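Local coordinates for protein alpha,alpha-trehalose-phosphate synthase (UDP-forming) (Burkholderia xenovorans, PDB 5HXA) that belongs to glycosyltransferase family 20 and has the two-domain GT-B architecture of that clan, with a Rossmann-like sheet in each half, at residues Lys265-Val270 against Ser361-Val366; Arg299-Gln304 against Pro341-Asn346; Val391-Gln396 against Gly406-Asn411. One frame throughout, in Å; residues are numbered along the deposited sequence.

Contact 1 (Lys265-Val270 against Ser361-Val366); sequences KLIMSV and SQVGYV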
ATOM      1  N   LYS A 265     -17.861  28.640 -15.763  1.00 19.69           N
ATOM      2  CA  LYS A 265     -16.526  28.086 -15.916  1.00 18.33           C
ATOM      3  C   LYS A 265     -16.623  26.569 -15.979  1.00 20.96           C
ATOM      4  O   LYS A 265     -17.511  25.973 -15.373  1.00 20.80           O
ATOM      5  CB  LYS A 265     -15.634  28.505 -14.751  1.00 22.40           C
ATOM      6  CG  LYS A 265     -15.553  30.008 -14.570  1.00 29.70           C
ATOM      7  CD  LYS A 265     -14.318  30.550 -15.214  1.00 35.27           C
ATOM      8  CE  LYS A 265     -14.055  31.986 -14.768  1.00 39.46           C
ATOM      9  NZ  LYS A 265     -12.692  32.424 -15.142  1.00 47.58           N
ATOM     10  N   LEU A 266     -15.683  25.948 -16.692  1.00 18.87           N
ATOM     11  CA  LEU A 266     -15.689  24.511 -16.959  1.00 13.80           C
ATOM     12  C   LEU A 266     -14.472  23.844 -16.325  1.00 19.87           C
ATOM     13  O   LEU A 266     -13.331  24.209 -16.632  1.00 18.36           O
ATOM     14  CB  LEU A 266     -15.702  24.257 -18.471  1.00 19.04           C
ATOM     15  CG  LEU A 266     -15.465  22.837 -18.987  1.00 22.45           C
ATOM     16  CD1 LEU A 266     -16.503  21.890 -18.404  1.00 21.98           C
ATOM     17  CD2 LEU A 266     -15.512  22.829 -20.520  1.00 20.81           C
ATOM     18  N   ILE A 267     -14.715  22.861 -15.459  1.00 17.50           N
ATOM     19  CA  ILE A 267     -13.665  21.988 -14.934  1.00 14.70           C
ATOM     20  C   ILE A 267     -13.735  20.682 -15.707  1.00 18.74           C
ATOM     21  O   ILE A 267     -14.783  20.035 -15.741  1.00 23.04           O
ATOM     22  CB  ILE A 267     -13.830  21.725 -13.431  1.00 14.20           C
ATOM     23  CG1 ILE A 267     -13.902  23.035 -12.642  1.00 17.25           C
ATOM     24  CG2 ILE A 267     -12.664  20.859 -12.921  1.00 18.71           C
ATOM     25  CD1 ILE A 267     -14.317  22.828 -11.174  1.00 20.41           C
ATOM     26  N   MET A 268     -12.636  20.290 -16.335  1.00 18.02           N
ATOM     27  CA  MET A 268     -12.625  19.124 -17.202  1.00 14.09           C
ATOM     28  C   MET A 268     -11.779  18.024 -16.571  1.00 17.41           C
ATOM     29  O   MET A 268     -10.642  18.263 -16.151  1.00 15.22           O
ATOM     30  CB  MET A 268     -12.094  19.495 -18.588  1.00 15.86           C
ATOM     31  CG  MET A 268     -11.897  18.319 -19.502  1.00 23.80           C
ATOM     32  SD  MET A 268     -13.498  17.640 -19.974  1.00 31.50           S
ATOM     33  CE  MET A 268     -14.112  18.954 -21.024  1.00 23.11           C
ATOM     34  N   SER A 269     -12.334  16.817 -16.532  1.00 15.84           N
ATOM     35  CA  SER A 269     -11.683  15.655 -15.944  1.00 15.00           C
ATOM     36  C   SER A 269     -11.893  14.488 -16.896  1.00 20.36           C
ATOM     37  O   SER A 269     -13.032  14.193 -17.277  1.00 20.46           O
ATOM     38  CB  SER A 269     -12.270  15.385 -14.547  1.00 18.67           C
ATOM     39  OG  SER A 269     -11.805  14.175 -13.995  1.00 25.32           O
ATOM     40  N   VAL A 270     -10.804  13.860 -17.341  1.00 15.56           N
ATOM     41  CA  VAL A 270     -10.877  12.774 -18.319  1.00 16.52           C
ATOM     42  C   VAL A 270     -10.003  11.635 -17.807  1.00 23.47           C
ATOM     43  O   VAL A 270      -8.804  11.830 -17.581  1.00 21.21           O
ATOM     44  CB  VAL A 270     -10.410  13.224 -19.719  1.00 20.16           C
ATOM     45  CG1 VAL A 270     -10.508  12.070 -20.723  1.00 19.52           C
ATOM     46  CG2 VAL A 270     -11.204  14.441 -20.208  1.00 20.35           C
ATOM     47  N   SER A 361     -11.594  24.417 -21.642  1.00 20.12           N
ATOM     48  CA  SER A 361     -11.801  24.188 -20.216  1.00 22.09           C
ATOM     49  C   SER A 361     -10.890  25.078 -19.379  1.00 25.95           C
ATOM     50  O   SER A 361      -9.665  25.042 -19.538  1.00 25.95           O
ATOM     51  CB  SER A 361     -11.540  22.723 -19.866  1.00 22.75           C
ATOM     52  OG  SER A 361     -12.319  21.857 -20.689  1.00 29.33           O
ATOM     53  N   GLN A 362     -11.489  25.825 -18.448  1.00 15.18           N
ATOM     54  CA  GLN A 362     -10.718  26.727 -17.590  1.00 21.06           C
ATOM     55  C   GLN A 362      -9.901  25.997 -16.529  1.00 21.26           C
ATOM     56  O   GLN A 362      -8.917  26.562 -16.033  1.00 19.87           O
ATOM     57  CB  GLN A 362     -11.639  27.736 -16.894  1.00 19.10           C
ATOM     58  CG  GLN A 362     -12.180  28.835 -17.813  1.00 25.00           C
ATOM     59  CD  GLN A 362     -13.248  28.343 -18.786  1.00 29.17           C
ATOM     60  OE1 GLN A 362     -14.047  27.455 -18.476  1.00 21.33           O
ATOM     61  NE2 GLN A 362     -13.253  28.917 -19.977  1.00 37.35           N
ATOM     62  N   VAL A 363     -10.286  24.783 -16.141  1.00 20.45           N
ATOM     63  CA  VAL A 363      -9.535  24.003 -15.154  1.00 16.16           C
ATOM     64  C   VAL A 363      -9.371  22.592 -15.684  1.00 18.79           C
ATOM     65  O   VAL A 363     -10.338  22.003 -16.179  1.00 17.25           O
ATOM     66  CB  VAL A 363     -10.225  23.969 -13.776  1.00 12.65           C
ATOM     67  CG1 VAL A 363      -9.365  23.161 -12.763  1.00 13.80           C
ATOM     68  CG2 VAL A 363     -10.471  25.391 -13.259  1.00 13.43           C
ATOM     69  N   GLY A 364      -8.149  22.062 -15.611  1.00 15.45           N
ATOM     70  CA  GLY A 364      -7.893  20.664 -15.909  1.00 12.90           C
ATOM     71  C   GLY A 364      -7.666  19.940 -14.596  1.00 16.59           C
ATOM     72  O   GLY A 364      -6.771  20.295 -13.833  1.00 17.50           O
ATOM     73  N   TYR A 365      -8.508  18.947 -14.324  1.00 17.45           N
ATOM     74  CA  TYR A 365      -8.638  18.332 -12.996  1.00 17.17           C
ATOM     75  C   TYR A 365      -8.093  16.914 -13.102  1.00 17.37           C
ATOM     76  O   TYR A 365      -8.804  15.992 -13.508  1.00 17.76           O
ATOM     77  CB  TYR A 365     -10.112  18.374 -12.571  1.00 18.17           C
ATOM     78  CG  TYR A 365     -10.468  18.047 -11.124  1.00 18.22           C
ATOM     79  CD1 TYR A 365      -9.503  17.974 -10.111  1.00 15.36           C
ATOM     80  CD2 TYR A 365     -11.795  17.816 -10.783  1.00 18.62           C
ATOM     81  CE1 TYR A 365      -9.884  17.675  -8.780  1.00 15.69           C
ATOM     82  CE2 TYR A 365     -12.179  17.538  -9.489  1.00 19.06           C
ATOM     83  CZ  TYR A 365     -11.236  17.461  -8.498  1.00 17.75           C
ATOM     84  OH  TYR A 365     -11.684  17.169  -7.237  1.00 21.39           O
ATOM     85  N   VAL A 366      -6.811  16.745 -12.754  1.00 18.12           N
ATOM     86  CA  VAL A 366      -6.093  15.496 -13.007  1.00 17.32           C
ATOM     87  C   VAL A 366      -5.450  15.014 -11.713  1.00 14.19           C
ATOM     88  O   VAL A 366      -4.268  15.270 -11.467  1.00 16.81           O
ATOM     89  CB  VAL A 366      -5.029  15.681 -14.117  1.00 18.72           C
ATOM     90  CG1 VAL A 366      -4.424  14.335 -14.495  1.00 18.83           C
ATOM     91  CG2 VAL A 366      -5.640  16.351 -15.372  1.00 14.95           C
TER
HETATM   92  O   HOH W   1      -8.443  14.248 -15.574  1.00 31.94           O
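Strands 265-270 and 363-366 run parallel, their axes 4.7 Å apart at closest approach and inclined by 30°, with Ile267 opposite Val363 and Met268 opposite Gly364. Three backbone bonds join them: Val363 N to Leu266 O, Met268 N to Val363 O, the straightest at 170°, and Tyr365 N to Met268 O. Ahead of the second strand a side chain takes over the pairing. Gln362 bends at chi2 (73°), which brings OE1 back to accept the Leu266 N-H at 2.9 Å, in the carbonyl plane, while its side chain crosses that of Lys265 at about a right angle, CG against CD. On one face Ile267 lies alongside Val363, and its CG2 meets Tyr365 CB at 3.6 Å, reaching obliquely toward the ring. On the other, Ser361 OG sits 3.2 Å from Met268 CB and 3.3 Å from Leu266 CD2; its hydrogen bond goes to Leu357 O in helix 351-359. A water accepts from Val270 N and donates to Tyr365 O at 2.7 Å. Polar pairing of the two central strands is thus prolonged at one end by an amide and at the other by water, while the buried hydroxyls of Ser361 and Tyr365, the latter bonded to Arg282 O, find partners in flanking helices.

Contact 2 (Arg299-Gln304 against Pro341-Asn346); sequences RVSLVQ and PIQYLN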
ATOM      1  N   ARG A 299     -22.446  28.586 -11.587  1.00 21.62           N
ATOM      2  CA  ARG A 299     -21.409  29.335 -12.286  1.00 25.15           C
ATOM      3  C   ARG A 299     -20.223  28.470 -12.668  1.00 19.61           C
ATOM      4  O   ARG A 299     -19.268  28.966 -13.278  1.00 22.48           O
ATOM      5  CB  ARG A 299     -20.946  30.516 -11.429  1.00 22.68           C
ATOM      6  CG  ARG A 299     -22.099  31.475 -11.141  1.00 30.93           C
ATOM      7  CD  ARG A 299     -21.613  32.839 -10.722  1.00 42.70           C
ATOM      8  NE  ARG A 299     -22.672  33.830 -10.884  1.00 62.41           N
ATOM      9  CZ  ARG A 299     -23.567  34.129  -9.948  1.00 73.16           C
ATOM     10  NH1 ARG A 299     -23.524  33.521  -8.769  1.00 74.02           N
ATOM     11  NH2 ARG A 299     -24.499  35.041 -10.189  1.00 77.41           N
ATOM     12  N   VAL A 300     -20.272  27.185 -12.345  1.00 19.40           N
ATOM     13  CA  VAL A 300     -19.210  26.249 -12.689  1.00 19.01           C
ATOM     14  C   VAL A 300     -19.864  24.894 -12.888  1.00 20.38           C
ATOM     15  O   VAL A 300     -20.862  24.574 -12.240  1.00 20.68           O
ATOM     16  CB  VAL A 300     -18.120  26.185 -11.593  1.00 19.73           C
ATOM     17  CG1 VAL A 300     -18.718  25.712 -10.260  1.00 18.63           C
ATOM     18  CG2 VAL A 300     -16.967  25.259 -12.025  1.00 16.84           C
ATOM     19  N   SER A 301     -19.306  24.098 -13.798  1.00 17.35           N
ATOM     20  CA  SER A 301     -19.698  22.707 -13.941  1.00 16.71           C
ATOM     21  C   SER A 301     -18.464  21.829 -14.025  1.00 21.09           C
ATOM     22  O   SER A 301     -17.403  22.253 -14.494  1.00 18.69           O
ATOM     23  CB  SER A 301     -20.552  22.470 -15.192  1.00 22.52           C
ATOM     24  OG  SER A 301     -21.665  23.337 -15.217  1.00 27.50           O
ATOM     25  N   LEU A 302     -18.624  20.591 -13.586  1.00 17.75           N
ATOM     26  CA  LEU A 302     -17.605  19.565 -13.734  1.00 16.23           C
ATOM     27  C   LEU A 302     -18.039  18.613 -14.838  1.00 18.28           C
ATOM     28  O   LEU A 302     -19.083  17.964 -14.725  1.00 17.61           O
ATOM     29  CB  LEU A 302     -17.408  18.807 -12.425  1.00 15.05           C
ATOM     30  CG  LEU A 302     -16.536  17.558 -12.499  1.00 19.59           C
ATOM     31  CD1 LEU A 302     -15.083  17.927 -12.889  1.00 17.52           C
ATOM     32  CD2 LEU A 302     -16.590  16.835 -11.157  1.00 15.43           C
ATOM     33  N   VAL A 303     -17.238  18.511 -15.894  1.00 15.50           N
ATOM     34  CA  VAL A 303     -17.446  17.477 -16.899  1.00 16.39           C
ATOM     35  C   VAL A 303     -16.460  16.355 -16.606  1.00 22.29           C
ATOM     36  O   VAL A 303     -15.251  16.594 -16.502  1.00 19.49           O
ATOM     37  CB  VAL A 303     -17.276  18.021 -18.326  1.00 16.67           C
ATOM     38  CG1 VAL A 303     -17.232  16.867 -19.322  1.00 18.41           C
ATOM     39  CG2 VAL A 303     -18.442  18.952 -18.677  1.00 17.56           C
ATOM     40  N   GLN A 304     -16.977  15.142 -16.428  1.00 19.81           N
ATOM     41  CA  GLN A 304     -16.156  13.945 -16.272  1.00 18.41           C
ATOM     42  C   GLN A 304     -16.408  13.059 -17.475  1.00 20.31           C
ATOM     43  O   GLN A 304     -17.515  12.537 -17.644  1.00 17.33           O
ATOM     44  CB  GLN A 304     -16.486  13.178 -14.991  1.00 16.28           C
ATOM     45  CG  GLN A 304     -15.757  11.822 -14.934  1.00 17.62           C
ATOM     46  CD  GLN A 304     -14.264  12.011 -14.653  1.00 18.27           C
ATOM     47  OE1 GLN A 304     -13.893  12.636 -13.660  1.00 17.26           O
ATOM     48  NE2 GLN A 304     -13.412  11.503 -15.541  1.00 18.23           N
ATOM     49  N   PRO A 341     -24.674  20.103 -11.877  1.00 20.21           N
ATOM     50  CA  PRO A 341     -23.288  20.342 -11.415  1.00 16.72           C
ATOM     51  C   PRO A 341     -22.242  19.432 -12.043  1.00 17.87           C
ATOM     52  O   PRO A 341     -21.176  19.913 -12.441  1.00 16.49           O
ATOM     53  CB  PRO A 341     -23.394  20.113  -9.896  1.00 14.37           C
ATOM     54  CG  PRO A 341     -24.799  20.538  -9.571  1.00 17.28           C
ATOM     55  CD  PRO A 341     -25.624  20.030 -10.750  1.00 17.11           C
ATOM     56  N   ILE A 342     -22.502  18.130 -12.113  1.00 16.57           N
ATOM     57  CA  ILE A 342     -21.565  17.145 -12.651  1.00 19.11           C
ATOM     58  C   ILE A 342     -22.180  16.544 -13.908  1.00 18.91           C
ATOM     59  O   ILE A 342     -23.225  15.886 -13.841  1.00 17.52           O
ATOM     60  CB  ILE A 342     -21.253  16.035 -11.634  1.00 19.01           C
ATOM     61  CG1 ILE A 342     -20.610  16.623 -10.369  1.00 16.61           C
ATOM     62  CG2 ILE A 342     -20.369  14.955 -12.281  1.00 16.75           C
ATOM     63  CD1 ILE A 342     -20.291  15.556  -9.299  1.00 15.35           C
ATOM     64  N   GLN A 343     -21.537  16.760 -15.044  1.00 18.23           N
ATOM     65  CA  GLN A 343     -21.940  16.141 -16.294  1.00 18.30           C
ATOM     66  C   GLN A 343     -21.016  14.964 -16.535  1.00 20.74           C
ATOM     67  O   GLN A 343     -19.860  15.146 -16.925  1.00 18.32           O
ATOM     68  CB  GLN A 343     -21.869  17.124 -17.459  1.00 20.06           C
ATOM     69  CG  GLN A 343     -22.960  18.164 -17.449  1.00 21.41           C
ATOM     70  CD  GLN A 343     -22.832  19.078 -18.631  1.00 28.33           C
ATOM     71  OE1 GLN A 343     -22.995  18.658 -19.780  1.00 30.82           O
ATOM     72  NE2 GLN A 343     -22.501  20.322 -18.366  1.00 18.70           N
ATOM     73  N   TYR A 344     -21.534  13.770 -16.320  1.00 18.48           N
ATOM     74  CA  TYR A 344     -20.770  12.537 -16.422  1.00 18.90           C
ATOM     75  C   TYR A 344     -21.097  11.874 -17.752  1.00 19.46           C
ATOM     76  O   TYR A 344     -22.272  11.672 -18.073  1.00 19.19           O
ATOM     77  CB  TYR A 344     -21.127  11.629 -15.244  1.00 18.87           C
ATOM     78  CG  TYR A 344     -20.749  10.167 -15.371  1.00 23.00           C
ATOM     79  CD1 TYR A 344     -19.418   9.763 -15.331  1.00 24.89           C
ATOM     80  CD2 TYR A 344     -21.733   9.186 -15.494  1.00 22.19           C
ATOM     81  CE1 TYR A 344     -19.074   8.409 -15.429  1.00 26.24           C
ATOM     82  CE2 TYR A 344     -21.404   7.835 -15.593  1.00 22.59           C
ATOM     83  CZ  TYR A 344     -20.072   7.457 -15.552  1.00 26.99           C
ATOM     84  OH  TYR A 344     -19.751   6.123 -15.646  1.00 33.73           O
ATOM     85  N   LEU A 345     -20.061  11.556 -18.535  1.00 18.44           N
ATOM     86  CA  LEU A 345     -20.238  10.962 -19.860  1.00 18.84           C
ATOM     87  C   LEU A 345     -19.363   9.724 -19.978  1.00 21.84           C
ATOM     88  O   LEU A 345     -18.136   9.805 -19.830  1.00 18.06           O
ATOM     89  CB  LEU A 345     -19.898  11.960 -20.978  1.00 23.93           C
ATOM     90  CG  LEU A 345     -20.768  13.216 -21.100  1.00 27.79           C
ATOM     91  CD1 LEU A 345     -20.204  14.315 -20.246  1.00 29.27           C
ATOM     92  CD2 LEU A 345     -20.837  13.673 -22.545  1.00 30.97           C
ATOM     93  N   ASN A 346     -19.989   8.592 -20.263  1.00 20.12           N
ATOM     94  CA  ASN A 346     -19.300   7.312 -20.366  1.00 25.71           C
ATOM     95  C   ASN A 346     -19.102   6.990 -21.848  1.00 29.97           C
ATOM     96  O   ASN A 346     -19.807   6.185 -22.446  1.00 41.58           O
ATOM     97  CB  ASN A 346     -20.100   6.232 -19.625  1.00 24.33           C
ATOM     98  CG  ASN A 346     -19.380   4.907 -19.556  1.00 47.43           C
ATOM     99  OD1 ASN A 346     -20.005   3.849 -19.545  1.00 53.99           O
ATOM    100  ND2 ASN A 346     -18.056   4.955 -19.501  1.00 63.85           N
TER
HETATM  101  O   HOH W   2     -23.389  21.619 -16.367  1.00 23.80           O
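Four backbone hydrogen bonds join Arg299-Gln304 to Pro341-Asn346, in the alternating pattern of parallel strands. Leu302 is held through both its backbone N-H and its carbonyl: the N-H donates almost straight (174°) to Pro341 O, and the carbonyl accepts from Gln343 N at 2.8 Å. Gln304 repeats the scheme two residues on, its N-H going to Gln343 O and its carbonyl receiving Leu345 N. CA-H...O contacts accompany these bonds, the shortest from Ile342 CA to Leu302 O at 3.3 Å. The strand axes diverge by only 14°.

Apolar packing is divided between the two faces. Leu302 and Ile342 lie side by side and point the same way, CD2 of the leucine 4.1 Å from CG1 of the isoleucine, and Phe286 of helix 279-292 covers both. On the opposite face Val303 uses both its methyls: CG2 rests against Gln343 CB, and CG1 meets Leu345 CD1 at 4.0 Å.

The polar side chains find their partners through water or outside the pair. A water lies between Ser301 OG and Gln343 NE2, though its approach to the amide is unusually short and that bond is doubtful; Gln343 reaches toward it with its chain extended beyond CG (chi2 -179°). Gln304 turns its amide the other way, where OE1 pairs with Ser269 OG of the next strand, and the Tyr344 hydroxyl bonds Glu324 in helix 314-334.

That helix also fixes the start of the outer strand, since Asn331 OD1 accepts the Ile342 N-H and Pro341 packs on Phe334. Strand 300-305, helix 314-334 and strand 342-345 form a beta-alpha-beta unit at one edge of a six-stranded parallel sheet with order 3-2-1-4-5-6, the doubly wound topology of a Rossmann-like domain in a GT-B glycosyltransferase.

Contact 3 (Val391-Gln396 against Gly406-Asn411); sequences VLVLSQ and GALVVN. With EDO (1,2-ethanediol), chain D.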
ATOM      1  N   VAL A 391      -5.980  26.276 -16.022  1.00 18.04           N
ATOM      2  CA  VAL A 391      -5.128  25.978 -14.873  1.00 18.21           C
ATOM      3  C   VAL A 391      -5.173  24.478 -14.608  1.00 19.68           C
ATOM      4  O   VAL A 391      -6.260  23.893 -14.541  1.00 16.28           O
ATOM      5  CB  VAL A 391      -5.588  26.753 -13.623  1.00 18.82           C
ATOM      6  CG1 VAL A 391      -4.727  26.399 -12.398  1.00 16.38           C
ATOM      7  CG2 VAL A 391      -5.567  28.252 -13.887  1.00 18.44           C
ATOM      8  N   LEU A 392      -4.006  23.873 -14.394  1.00 15.19           N
ATOM      9  CA  LEU A 392      -3.913  22.445 -14.082  1.00 15.50           C
ATOM     10  C   LEU A 392      -3.879  22.221 -12.569  1.00 14.64           C
ATOM     11  O   LEU A 392      -3.082  22.847 -11.853  1.00 16.50           O
ATOM     12  CB  LEU A 392      -2.657  21.826 -14.720  1.00 15.23           C
ATOM     13  CG  LEU A 392      -2.374  20.353 -14.378  1.00 16.67           C
ATOM     14  CD1 LEU A 392      -3.478  19.404 -14.871  1.00 14.65           C
ATOM     15  CD2 LEU A 392      -0.993  19.899 -14.907  1.00 15.82           C
ATOM     16  N   VAL A 393      -4.762  21.345 -12.091  1.00 16.31           N
ATOM     17  CA  VAL A 393      -4.753  20.834 -10.723  1.00 16.45           C
ATOM     18  C   VAL A 393      -4.317  19.374 -10.810  1.00 16.75           C
ATOM     19  O   VAL A 393      -4.953  18.570 -11.509  1.00 18.63           O
ATOM     20  CB  VAL A 393      -6.131  20.972 -10.048  1.00 13.93           C
ATOM     21  CG1 VAL A 393      -6.119  20.312  -8.648  1.00 16.18           C
ATOM     22  CG2 VAL A 393      -6.534  22.449  -9.943  1.00 15.80           C
ATOM     23  N   LEU A 394      -3.236  19.030 -10.112  1.00 16.02           N
ATOM     24  CA  LEU A 394      -2.508  17.794 -10.362  1.00 19.66           C
ATOM     25  C   LEU A 394      -2.194  17.055  -9.066  1.00 17.56           C
ATOM     26  O   LEU A 394      -1.720  17.654  -8.095  1.00 18.43           O
ATOM     27  CB  LEU A 394      -1.196  18.095 -11.113  1.00 18.88           C
ATOM     28  CG  LEU A 394      -0.329  16.896 -11.494  1.00 19.25           C
ATOM     29  CD1 LEU A 394      -1.013  16.038 -12.571  1.00 13.83           C
ATOM     30  CD2 LEU A 394       1.000  17.418 -12.000  1.00 18.20           C
ATOM     31  N   SER A 395      -2.416  15.741  -9.080  1.00 16.75           N
ATOM     32  CA  SER A 395      -2.084  14.890  -7.941  1.00 15.88           C
ATOM     33  C   SER A 395      -0.579  14.750  -7.770  1.00 16.06           C
ATOM     34  O   SER A 395       0.160  14.602  -8.742  1.00 15.94           O
ATOM     35  CB  SER A 395      -2.681  13.492  -8.134  1.00 15.11           C
ATOM     36  OG  SER A 395      -2.121  12.593  -7.200  1.00 25.21           O
ATOM     37  N   GLN A 396      -0.125  14.722  -6.520  1.00 16.30           N
ATOM     38  CA  GLN A 396       1.293  14.445  -6.325  1.00 19.57           C
ATOM     39  C   GLN A 396       1.646  12.984  -6.589  1.00 29.37           C
ATOM     40  O   GLN A 396       2.827  12.635  -6.545  1.00 28.86           O
ATOM     41  CB  GLN A 396       1.725  14.850  -4.908  1.00 22.18           C
ATOM     42  CG  GLN A 396       0.911  14.298  -3.779  1.00 39.53           C
ATOM     43  CD  GLN A 396       1.115  15.088  -2.479  1.00 38.20           C
ATOM     44  OE1 GLN A 396       1.482  16.261  -2.496  1.00 54.41           O
ATOM     45  NE2 GLN A 396       0.888  14.437  -1.361  1.00 48.13           N
ATOM     46  N   GLY A 406       4.453  24.777 -12.018  1.00 20.42           N
ATOM     47  CA  GLY A 406       3.349  25.665 -12.335  1.00 22.76           C
ATOM     48  C   GLY A 406       1.990  25.025 -12.159  1.00 21.65           C
ATOM     49  O   GLY A 406       0.980  25.746 -12.070  1.00 20.72           O
ATOM     50  N   ALA A 407       1.924  23.697 -12.107  1.00 16.76           N
ATOM     51  CA  ALA A 407       0.673  23.042 -11.744  1.00 17.50           C
ATOM     52  C   ALA A 407       0.363  23.319 -10.279  1.00 15.07           C
ATOM     53  O   ALA A 407       1.269  23.444  -9.452  1.00 17.57           O
ATOM     54  CB  ALA A 407       0.767  21.529 -11.965  1.00 19.13           C
ATOM     55  N   LEU A 408      -0.931  23.390  -9.947  1.00 16.66           N
ATOM     56  CA  LEU A 408      -1.351  23.360  -8.546  1.00 18.72           C
ATOM     57  C   LEU A 408      -1.335  21.903  -8.089  1.00 19.08           C
ATOM     58  O   LEU A 408      -2.208  21.113  -8.460  1.00 15.85           O
ATOM     59  CB  LEU A 408      -2.733  23.988  -8.362  1.00 14.44           C
ATOM     60  CG  LEU A 408      -2.859  25.490  -8.666  1.00 18.81           C
ATOM     61  CD1 LEU A 408      -4.305  25.950  -8.465  1.00 16.08           C
ATOM     62  CD2 LEU A 408      -1.892  26.346  -7.812  1.00 16.12           C
ATOM     63  N   VAL A 409      -0.343  21.542  -7.294  1.00 18.88           N
ATOM     64  CA  VAL A 409      -0.127  20.151  -6.925  1.00 18.33           C
ATOM     65  C   VAL A 409      -0.825  19.891  -5.600  1.00 20.44           C
ATOM     66  O   VAL A 409      -0.701  20.683  -4.659  1.00 17.22           O
ATOM     67  CB  VAL A 409       1.377  19.836  -6.844  1.00 18.95           C
ATOM     68  CG1 VAL A 409       1.612  18.405  -6.371  1.00 19.09           C
ATOM     69  CG2 VAL A 409       2.022  20.052  -8.214  1.00 20.09           C
ATOM     70  N   VAL A 410      -1.565  18.779  -5.526  1.00 16.23           N
ATOM     71  CA  VAL A 410      -2.378  18.460  -4.359  1.00 15.71           C
ATOM     72  C   VAL A 410      -2.229  16.990  -3.980  1.00 18.59           C
ATOM     73  O   VAL A 410      -1.864  16.134  -4.792  1.00 18.08           O
ATOM     74  CB  VAL A 410      -3.877  18.789  -4.581  1.00 17.48           C
ATOM     75  CG1 VAL A 410      -4.073  20.299  -4.809  1.00 18.47           C
ATOM     76  CG2 VAL A 410      -4.459  17.969  -5.751  1.00 16.69           C
ATOM     77  N   ASN A 411      -2.515  16.718  -2.709  1.00 17.02           N
ATOM     78  CA  ASN A 411      -2.629  15.358  -2.203  1.00 18.23           C
ATOM     79  C   ASN A 411      -4.085  14.937  -2.374  1.00 21.10           C
ATOM     80  O   ASN A 411      -4.963  15.509  -1.711  1.00 21.60           O
ATOM     81  CB  ASN A 411      -2.224  15.311  -0.740  1.00 17.75           C
ATOM     82  CG  ASN A 411      -2.201  13.898  -0.179  1.00 22.34           C
ATOM     83  OD1 ASN A 411      -2.892  12.998  -0.677  1.00 21.28           O
ATOM     84  ND2 ASN A 411      -1.422  13.704   0.865  1.00 20.21           N
TER
HETATM   85  C1  EDO D 503       5.496  14.911  -6.402  1.00 64.10           C
HETATM   86  O1  EDO D 503       5.034  14.205  -7.566  1.00 59.78           O
HETATM   87  C2  EDO D 503       4.644  16.153  -6.147  1.00 59.08           C
HETATM   88  O2  EDO D 503       5.444  17.339  -6.014  1.00 54.12           O
HETATM   89  O   HOH W   3      -1.648  25.713 -14.060  1.00 22.22           O
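Ala407 CB fits against two leucines of the neighbouring strand, 3.8 Å from Leu392 CD2 and 4.0 Å from Leu394 CB. On the other face Leu408 CD1 meets Val391 CG1, and farther along Val410 CG2 touches Val393 CG1 at 4.1 Å. Between these layers the parallel backbones, inclined by 25°, exchange four bonds: Leu408 N to Leu392 O, Leu394 N to Leu408 O, Val410 N to Leu394 O and Gln396 N to Val410 O. A water joins Leu392 N to Gly406 O. At the far end Gln396 has CG wedged between its own backbone N and carbonyl carbon (chi1 52°), and the extended chain passes across Asn411. Gln396 NE2 comes within 3.3 Å of Asn411 CB; the two amide planes are 39° apart, and NE2 and ND2, both donors, do not bond, Asn411 OD1 instead accepting from Phe413 N. Gln396 O takes a hydrogen bond from O1 of 1,2-ethanediol at 2.9 Å. Helix 415-426 covers Val391 and Val410, helix 375-382 lies over Leu392 and Leu394, and Met440 of helix 430-446 packs on Ala407; strand 391-395 bonds on its far side to strand 363-366, leaving strand 408-410 outermost in the sheet within this chain.

All three contacts belong to one parallel sheet, read from strand 342-345 at one edge to strand 408-410 at the other. Contact 1 pairs the central strands and touches both neighbours: strand 265-270 bonds to strand 300-305 of contact 2, and strand 363-366 to strand 391-395 of contact 3, whereas contacts 2 and 3 stay about 10 Å apart at their nearest atoms. Each is mostly buried. Contact 1 has its residues largely enclosed, but the edge strands of the others carry partly exposed Gln343 and Tyr344 and exposed Val409. Glutamines mark the differences: Gln362 extends the backbone pairing in contact 1, Gln304 ties contact 2 to Ser269 of contact 1, and Gln396 lays its amide against an asparagine without bonding to it in contact 3.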